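Manganese lipoxygenase (Gaeumannomyces graminis, PDB 5FX8) oxidises linoleic and alpha-linolenic acids with molecular oxygen at a manganese centre, giving 11S-hydroperoxides and, as final products, 13R-hydroperoxides. Local coordinates at residues 65-70 with 304-309; 74-79 with 327-332; 81-86 with 296-301. All coordinates share one frame; numbering follows the deposited sequence.

All three contacts join the N-terminal part of the chain, residues 65-86, to the region from helix 268-305 to helix 328-336. Contact 1 and contact 3 share helix 268-305, and their centres are about 12 Å apart; Phe70 of the first packs on Pro84 of the second, with Phe70 CZ 3.6 Å from Pro84 CB. Contacts 2 and 3 lie closer, about 10 Å between centres, and are joined by Arg329, which reaches Glu298 and the backbone of Thr81. These two lie near the manganese site: Ile328 is about 5 Å from the metal and Glu298 about 9 Å, measured from their side chains. Contact 1 lies away from it.

Contact 1 (65-70 with 304-309); sequences RKRELF and AFRTLS
A buried contact with both polar and aromatic parts forms where Lys66 and Arg67, toward the end of helix 56-69, and Phe70 just beyond meet Phe305 and Arg306, where helix 268-305 gives way to a loop. Lys66 crosses the Phe305 ring at about a right angle. Its CD rests over the ring face, and the bend at chi3 (-64°) carries the ammonium on across that face, where NZ makes a cation-pi contact 4.1 Å from the centroid. Lys66 NZ then donates to Phe305 O, in the carbonyl plane on a lone pair, and to Leu308 O, each at 2.9 Å; Asp310 adds a salt bridge. Phe305 in turn directs its edge at the face of Phe70 in an edge-to-face pair, with centroids 4.7 Å apart and planes at 52°.

Beside the rings the two arginines cross. Arg67 NH1 donates to Arg306 O at 2.9 Å; that oxygen lies in the Arg67 guanidinium plane, but NH1 stands above the plane of the carbonyl. Arg306 NH1 returns bonds to Phe70 O at 2.7 Å and, longer, to Arg67 O at 3.3 Å. Over the Arg67 guanidinium sits Arg306 NH2, 3.4 Å from Arg67 CZ. Glu442 of helix 434-444 forms salt bridges to both arginines, which probably makes their closeness tolerable. Cationic side chains thus bond backbone carbonyls of both segments, joining the ends of the two helices.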
# COMPACT_ATOMS: atom_id res chain seq x y z
N ARG A 65 -9.10 1.20 -33.30
CA ARG A 65 -10.13 0.39 -32.67
C ARG A 65 -10.09 0.48 -31.14
O ARG A 65 -11.14 0.49 -30.50
CB ARG A 65 -10.01 -1.05 -33.14
CG ARG A 65 -11.10 -1.93 -32.62
CD ARG A 65 -12.09 -2.41 -33.68
NE ARG A 65 -13.09 -3.31 -33.09
CZ ARG A 65 -12.90 -4.61 -32.89
NH1 ARG A 65 -11.75 -5.19 -33.22
NH2 ARG A 65 -13.87 -5.34 -32.35
N LYS A 66 -8.90 0.60 -30.54
CA LYS A 66 -8.84 1.00 -29.14
C LYS A 66 -9.57 2.31 -28.89
O LYS A 66 -10.23 2.48 -27.86
CB LYS A 66 -7.40 1.12 -28.67
CG LYS A 66 -6.71 -0.20 -28.43
CD LYS A 66 -5.54 -0.06 -27.47
CE LYS A 66 -4.46 0.80 -28.07
NZ LYS A 66 -3.27 0.96 -27.21
N ARG A 67 -9.45 3.28 -29.81
CA ARG A 67 -10.12 4.56 -29.58
C ARG A 67 -11.63 4.47 -29.70
O ARG A 67 -12.33 5.40 -29.28
CB ARG A 67 -9.59 5.63 -30.52
CG ARG A 67 -8.17 6.00 -30.23
CD ARG A 67 -7.51 6.87 -31.31
NE ARG A 67 -8.12 8.17 -31.34
CZ ARG A 67 -7.74 9.20 -30.61
NH1 ARG A 67 -6.73 9.09 -29.77
NH2 ARG A 67 -8.38 10.35 -30.72
N GLU A 68 -12.17 3.40 -30.27
CA GLU A 68 -13.62 3.29 -30.29
C GLU A 68 -14.17 2.62 -29.04
O GLU A 68 -15.35 2.77 -28.75
CB GLU A 68 -14.09 2.52 -31.52
CG GLU A 68 -14.09 3.31 -32.80
CD GLU A 68 -14.48 2.49 -34.03
OE1 GLU A 68 -13.88 1.41 -34.27
OE2 GLU A 68 -15.39 2.94 -34.75
N LEU A 69 -13.35 1.90 -28.31
CA LEU A 69 -13.85 1.07 -27.24
C LEU A 69 -13.34 1.48 -25.87
O LEU A 69 -13.90 1.02 -24.86
CB LEU A 69 -13.50 -0.40 -27.49
CG LEU A 69 -13.83 -0.95 -28.88
CD1 LEU A 69 -13.33 -2.36 -29.05
CD2 LEU A 69 -15.28 -0.94 -29.02
N PHE A 70 -12.31 2.32 -25.79
CA PHE A 70 -11.77 2.79 -24.52
C PHE A 70 -11.97 4.29 -24.44
O PHE A 70 -11.24 5.06 -25.06
CB PHE A 70 -10.33 2.38 -24.42
CG PHE A 70 -9.66 2.74 -23.14
CD1 PHE A 70 -9.17 4.01 -22.92
CD2 PHE A 70 -9.42 1.76 -22.21
CE1 PHE A 70 -8.49 4.31 -21.74
CE2 PHE A 70 -8.75 2.05 -21.04
CZ PHE A 70 -8.28 3.32 -20.80
N ALA A 304 -2.44 7.87 -22.98
CA ALA A 304 -1.46 7.03 -23.67
C ALA A 304 -2.12 5.82 -24.31
O ALA A 304 -1.82 5.48 -25.46
CB ALA A 304 -0.35 6.59 -22.73
N PHE A 305 -2.99 5.13 -23.59
CA PHE A 305 -3.61 3.92 -24.14
C PHE A 305 -4.42 4.22 -25.39
O PHE A 305 -4.46 3.42 -26.31
CB PHE A 305 -4.48 3.26 -23.07
CG PHE A 305 -4.89 1.86 -23.39
CD1 PHE A 305 -4.00 0.82 -23.28
CD2 PHE A 305 -6.20 1.58 -23.74
CE1 PHE A 305 -4.41 -0.46 -23.54
CE2 PHE A 305 -6.61 0.31 -24.00
CZ PHE A 305 -5.73 -0.71 -23.90
N ARG A 306 -5.03 5.39 -25.44
CA ARG A 306 -5.75 5.83 -26.63
C ARG A 306 -4.88 6.26 -27.81
O ARG A 306 -5.43 6.62 -28.85
CB ARG A 306 -6.68 6.99 -26.25
CG ARG A 306 -7.79 6.55 -25.32
CD ARG A 306 -8.74 7.65 -25.07
NE ARG A 306 -9.04 8.37 -26.30
CZ ARG A 306 -10.02 8.06 -27.13
NH1 ARG A 306 -10.83 7.03 -26.88
NH2 ARG A 306 -10.19 8.78 -28.22
N THR A 307 -3.54 6.23 -27.71
CA THR A 307 -2.71 6.84 -28.75
C THR A 307 -1.46 6.03 -29.09
O THR A 307 -1.07 5.96 -30.25
CB THR A 307 -2.26 8.25 -28.35
OG1 THR A 307 -1.74 8.23 -27.01
CG2 THR A 307 -3.37 9.27 -28.48
N LEU A 308 -0.79 5.47 -28.08
CA LEU A 308 0.35 4.60 -28.31
C LEU A 308 -0.13 3.20 -28.65
O LEU A 308 -1.12 2.71 -28.09
CB LEU A 308 1.25 4.52 -27.09
CG LEU A 308 1.63 5.80 -26.39
CD1 LEU A 308 2.44 5.48 -25.19
CD2 LEU A 308 2.42 6.61 -27.35
N SER A 309 0.60 2.56 -29.55
CA SER A 309 0.30 1.18 -29.88
C SER A 309 0.55 0.31 -28.66
O SER A 309 1.38 0.61 -27.81
CB SER A 309 1.17 0.72 -31.04
OG SER A 309 0.99 -0.64 -31.35

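Contact 2 (74-79 with 327-332); sequences PSTLGQ and AIRPVG
Arg329, near the start of helix 328-336, reaches into segment 74-79, part of the loop between strands 71-73 and 83-85, and meets Ser75, Thr76 and Leu77 there. Its CB already touches the threonine, with Thr76 OG1 3.4 Å from Arg329 CB. CG leaves CB anti to the carbonyl carbon (chi1 -69°) and runs beside Leu77, Arg329 CG lying 3.8 Å from Leu77 CB. The next carbon, CD, keeps contact with both neighbours, lying against Leu77 CB and against Thr76 OG1. A bend at chi3 (-118°) then brings the guanidinium edge-on to the loop backbone. NE turns to Glu298 of helix 268-305 in a salt bridge. Arg329 NH1 donates to Thr76 O at 3.1 Å in a nearly straight bond of 167°, the oxygen lying in the guanidinium plane. NH1 also bonds to Thr81 O, and NH2 makes a weak hydrogen bond to Phe82 O. Ser75 OG comes to the guanidinium edge, 3.6 Å from Arg329 NH1. Ser75 OG itself donates to Gly78 O at 2.8 Å and accepts from Thr80 N, which fastens the loop back on itself.

Beyond the arginine, Leu77 CD1 packs on the helix backbone, 3.8 Å from Gly332 C, where the absence of a side chain admits the methyl. The neighbouring Ile328 packs on the manganese ligand His294, and Val331 on Pro339 of the second subunit. With an apolar shaft and a polar head, Arg329 joins loop to helix, and the carboxylate of Glu298 probably balances the charge of this buried side chain.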
# COMPACT_ATOMS: atom_id res chain seq x y z
N PRO A 74 -17.03 9.81 -16.92
CA PRO A 74 -17.06 10.77 -15.82
C PRO A 74 -16.08 10.37 -14.73
O PRO A 74 -15.73 9.20 -14.57
CB PRO A 74 -18.49 10.69 -15.32
CG PRO A 74 -19.24 10.09 -16.43
CD PRO A 74 -18.34 9.13 -17.06
N SER A 75 -15.64 11.38 -13.99
CA SER A 75 -14.79 11.17 -12.84
C SER A 75 -15.57 10.42 -11.76
O SER A 75 -16.70 10.75 -11.44
CB SER A 75 -14.31 12.53 -12.33
OG SER A 75 -13.52 12.45 -11.17
N THR A 76 -14.97 9.38 -11.23
CA THR A 76 -15.49 8.70 -10.06
C THR A 76 -14.53 8.93 -8.89
O THR A 76 -13.45 9.49 -9.06
CB THR A 76 -15.69 7.21 -10.35
OG1 THR A 76 -14.41 6.57 -10.40
CG2 THR A 76 -16.38 6.99 -11.69
N LEU A 77 -14.96 8.51 -7.71
CA LEU A 77 -14.24 8.70 -6.46
C LEU A 77 -13.90 10.17 -6.24
O LEU A 77 -12.76 10.54 -5.97
CB LEU A 77 -12.97 7.85 -6.40
CG LEU A 77 -12.51 7.47 -4.97
CD1 LEU A 77 -13.45 6.45 -4.33
CD2 LEU A 77 -11.09 6.94 -4.92
N GLY A 78 -14.91 11.02 -6.35
CA GLY A 78 -14.68 12.45 -6.32
C GLY A 78 -14.67 13.04 -7.72
O GLY A 78 -14.81 12.36 -8.74
N GLN A 79 -14.50 14.33 -7.77
CA GLN A 79 -14.59 15.02 -9.03
C GLN A 79 -13.20 15.54 -9.40
O GLN A 79 -12.85 16.69 -9.11
CB GLN A 79 -15.62 16.12 -8.96
CG GLN A 79 -15.92 16.72 -10.31
CD GLN A 79 -16.41 15.71 -11.33
OE1 GLN A 79 -17.25 14.86 -11.03
NE2 GLN A 79 -15.88 15.80 -12.54
N ALA A 327 -8.45 -0.43 -10.43
CA ALA A 327 -9.25 -0.98 -9.37
C ALA A 327 -9.52 0.01 -8.25
O ALA A 327 -10.53 -0.13 -7.58
CB ALA A 327 -8.56 -2.23 -8.81
N ILE A 328 -8.68 1.02 -8.07
CA ILE A 328 -8.73 1.79 -6.83
C ILE A 328 -10.01 2.62 -6.75
O ILE A 328 -10.63 2.71 -5.69
CB ILE A 328 -7.47 2.65 -6.65
CG1 ILE A 328 -6.21 1.78 -6.70
CG2 ILE A 328 -7.48 3.37 -5.31
CD1 ILE A 328 -6.18 0.68 -5.70
N ARG A 329 -10.43 3.24 -7.85
CA ARG A 329 -11.68 4.00 -7.79
C ARG A 329 -12.91 3.10 -7.60
O ARG A 329 -13.73 3.39 -6.71
CB ARG A 329 -11.79 4.91 -9.01
CG ARG A 329 -10.77 6.04 -8.97
CD ARG A 329 -11.20 7.28 -9.74
NE ARG A 329 -10.31 7.61 -10.86
CZ ARG A 329 -10.46 8.64 -11.67
NH1 ARG A 329 -11.46 9.48 -11.50
NH2 ARG A 329 -9.61 8.84 -12.65
N PRO A 330 -13.10 2.01 -8.34
CA PRO A 330 -14.27 1.15 -8.08
C PRO A 330 -14.30 0.53 -6.69
O PRO A 330 -15.37 0.46 -6.06
CB PRO A 330 -14.14 0.08 -9.15
CG PRO A 330 -13.34 0.65 -10.16
CD PRO A 330 -12.39 1.57 -9.54
N VAL A 331 -13.16 0.02 -6.23
CA VAL A 331 -13.11 -0.65 -4.94
C VAL A 331 -13.32 0.36 -3.84
O VAL A 331 -14.11 0.14 -2.90
CB VAL A 331 -11.77 -1.41 -4.79
CG1 VAL A 331 -11.57 -1.90 -3.37
CG2 VAL A 331 -11.72 -2.57 -5.75
N GLY A 332 -12.66 1.51 -3.95
CA GLY A 332 -12.84 2.56 -2.96
C GLY A 332 -14.27 3.06 -2.89
O GLY A 332 -14.80 3.28 -1.81

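Contact 3 (81-86 with 296-301); sequences TFYPTG and IPEIVH
Glu298 OE1 is held by a salt bridge to Arg329, beyond the two segments, and across the contact it also comes near the edge of the Tyr83 ring, Glu298 OE1 lying 4.0 Å from Tyr83 CD1. The oxygen is close to the ring plane and so faces the rim, where the ring hydrogens lie, and not the pi face; the carboxylate plane is turned 89° to the ring. Tyr83 takes up this position with CG anti to the backbone N (chi1 -175°), which swings the ring back toward the helix although its CB starts out away from it. Pro84 CD lies over one face of that ring, while the hydroxyl OH bonds to Tyr326 O.

The rest of the contact is mostly apolar. Ile299 lies against Thr81 and Phe82: Ile299 CD1 reaches Phe82 CB at 4.1 Å, and Ile299 CG2 is 4.0 Å from Thr81 OG1. Thr81 OG1 also lies 4.1 Å from Ile296 CD1, about one turn earlier on the helix. Ile296 and Ile299 thus turn hydrocarbon toward the residues just before the strand, Thr81 and, for Ile299, Phe82 as well, while Glu298 offers a carboxylate to Tyr83.

The Glu298 side chain is about 4 Å from that of His294, a manganese ligand on the same helix. Segment 81-86 enters strand 83-85, whose Tyr83 and Thr85 pair through their backbones with Gly73 and Leu71 of strand 71-73. The end of the loop and the start of strand 83-85 pack on helix 268-305, with helix 328-336 set against Tyr83 through Arg329 and Pro330, and helix 434-444 bonded to Val300 O by Trp439.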
# COMPACT_ATOMS: atom_id res chain seq x y z
N THR A 81 -10.67 13.56 -12.32
CA THR A 81 -10.12 13.10 -13.58
C THR A 81 -11.09 12.11 -14.22
O THR A 81 -11.80 11.40 -13.52
CB THR A 81 -8.74 12.48 -13.30
OG1 THR A 81 -7.75 13.49 -13.19
CG2 THR A 81 -8.36 11.54 -14.31
N PHE A 82 -11.12 12.07 -15.54
CA PHE A 82 -11.94 11.09 -16.24
C PHE A 82 -11.50 9.68 -15.86
O PHE A 82 -10.32 9.40 -15.70
CB PHE A 82 -11.81 11.28 -17.76
CG PHE A 82 -12.34 12.60 -18.29
CD1 PHE A 82 -13.55 13.13 -17.85
CD2 PHE A 82 -11.63 13.32 -19.25
CE1 PHE A 82 -14.02 14.33 -18.36
CE2 PHE A 82 -12.11 14.53 -19.75
CZ PHE A 82 -13.29 15.02 -19.30
N TYR A 83 -12.45 8.79 -15.72
CA TYR A 83 -12.23 7.37 -15.51
C TYR A 83 -12.65 6.62 -16.77
O TYR A 83 -13.62 7.01 -17.41
CB TYR A 83 -13.01 6.86 -14.30
CG TYR A 83 -12.72 5.43 -13.95
CD1 TYR A 83 -11.64 5.10 -13.14
CD2 TYR A 83 -13.51 4.41 -14.42
CE1 TYR A 83 -11.39 3.81 -12.82
CE2 TYR A 83 -13.26 3.14 -14.11
CZ TYR A 83 -12.20 2.83 -13.31
OH TYR A 83 -11.97 1.52 -13.01
N PRO A 84 -11.91 5.59 -17.17
CA PRO A 84 -12.20 4.96 -18.46
C PRO A 84 -13.51 4.23 -18.47
O PRO A 84 -13.85 3.51 -17.54
CB PRO A 84 -11.04 3.97 -18.64
CG PRO A 84 -10.51 3.79 -17.36
CD PRO A 84 -10.66 5.08 -16.62
N THR A 85 -14.24 4.40 -19.56
CA THR A 85 -15.46 3.65 -19.76
C THR A 85 -15.41 3.07 -21.16
O THR A 85 -14.34 3.01 -21.75
CB THR A 85 -16.68 4.54 -19.53
OG1 THR A 85 -17.84 3.73 -19.52
CG2 THR A 85 -16.78 5.61 -20.59
N GLY A 86 -16.55 2.61 -21.71
CA GLY A 86 -16.56 1.88 -22.95
C GLY A 86 -16.34 0.39 -22.74
O GLY A 86 -15.99 -0.07 -21.66
N ILE A 296 -4.19 11.36 -11.26
CA ILE A 296 -3.35 11.98 -12.31
C ILE A 296 -2.60 10.93 -13.13
O ILE A 296 -2.57 11.03 -14.38
CB ILE A 296 -2.38 13.01 -11.70
CG1 ILE A 296 -3.14 13.95 -10.79
CG2 ILE A 296 -1.73 13.82 -12.78
CD1 ILE A 296 -4.21 14.60 -11.47
N PRO A 297 -1.99 9.91 -12.52
CA PRO A 297 -1.46 8.81 -13.34
C PRO A 297 -2.51 8.15 -14.21
O PRO A 297 -2.24 7.91 -15.38
CB PRO A 297 -0.88 7.84 -12.31
CG PRO A 297 -0.57 8.64 -11.18
CD PRO A 297 -1.56 9.75 -11.13
N GLU A 298 -3.69 7.86 -13.66
CA GLU A 298 -4.72 7.19 -14.44
C GLU A 298 -5.01 7.95 -15.72
O GLU A 298 -5.12 7.35 -16.79
CB GLU A 298 -6.02 7.03 -13.64
CG GLU A 298 -6.12 5.85 -12.70
CD GLU A 298 -7.19 6.06 -11.62
OE1 GLU A 298 -8.23 6.71 -11.86
OE2 GLU A 298 -6.99 5.60 -10.48
N ILE A 299 -5.16 9.28 -15.63
CA ILE A 299 -5.54 10.05 -16.80
C ILE A 299 -4.40 10.10 -17.80
O ILE A 299 -4.63 10.05 -19.01
CB ILE A 299 -6.06 11.46 -16.41
CG1 ILE A 299 -6.78 12.14 -17.56
CG2 ILE A 299 -4.97 12.39 -15.92
CD1 ILE A 299 -7.78 11.32 -18.23
N VAL A 300 -3.15 10.15 -17.32
CA VAL A 300 -2.00 10.11 -18.23
C VAL A 300 -1.92 8.77 -18.94
O VAL A 300 -1.65 8.69 -20.14
CB VAL A 300 -0.69 10.42 -17.47
CG1 VAL A 300 0.53 10.19 -18.38
CG2 VAL A 300 -0.73 11.83 -16.91
N HIS A 301 -2.16 7.70 -18.21
CA HIS A 301 -2.20 6.40 -18.85
C HIS A 301 -3.40 6.25 -19.78
O HIS A 301 -3.31 5.53 -20.76
CB HIS A 301 -2.20 5.32 -17.78
CG HIS A 301 -2.34 3.94 -18.32
ND1 HIS A 301 -3.55 3.40 -18.68
CD2 HIS A 301 -1.42 2.98 -18.55
CE1 HIS A 301 -3.38 2.17 -19.11
NE2 HIS A 301 -2.09 1.90 -19.05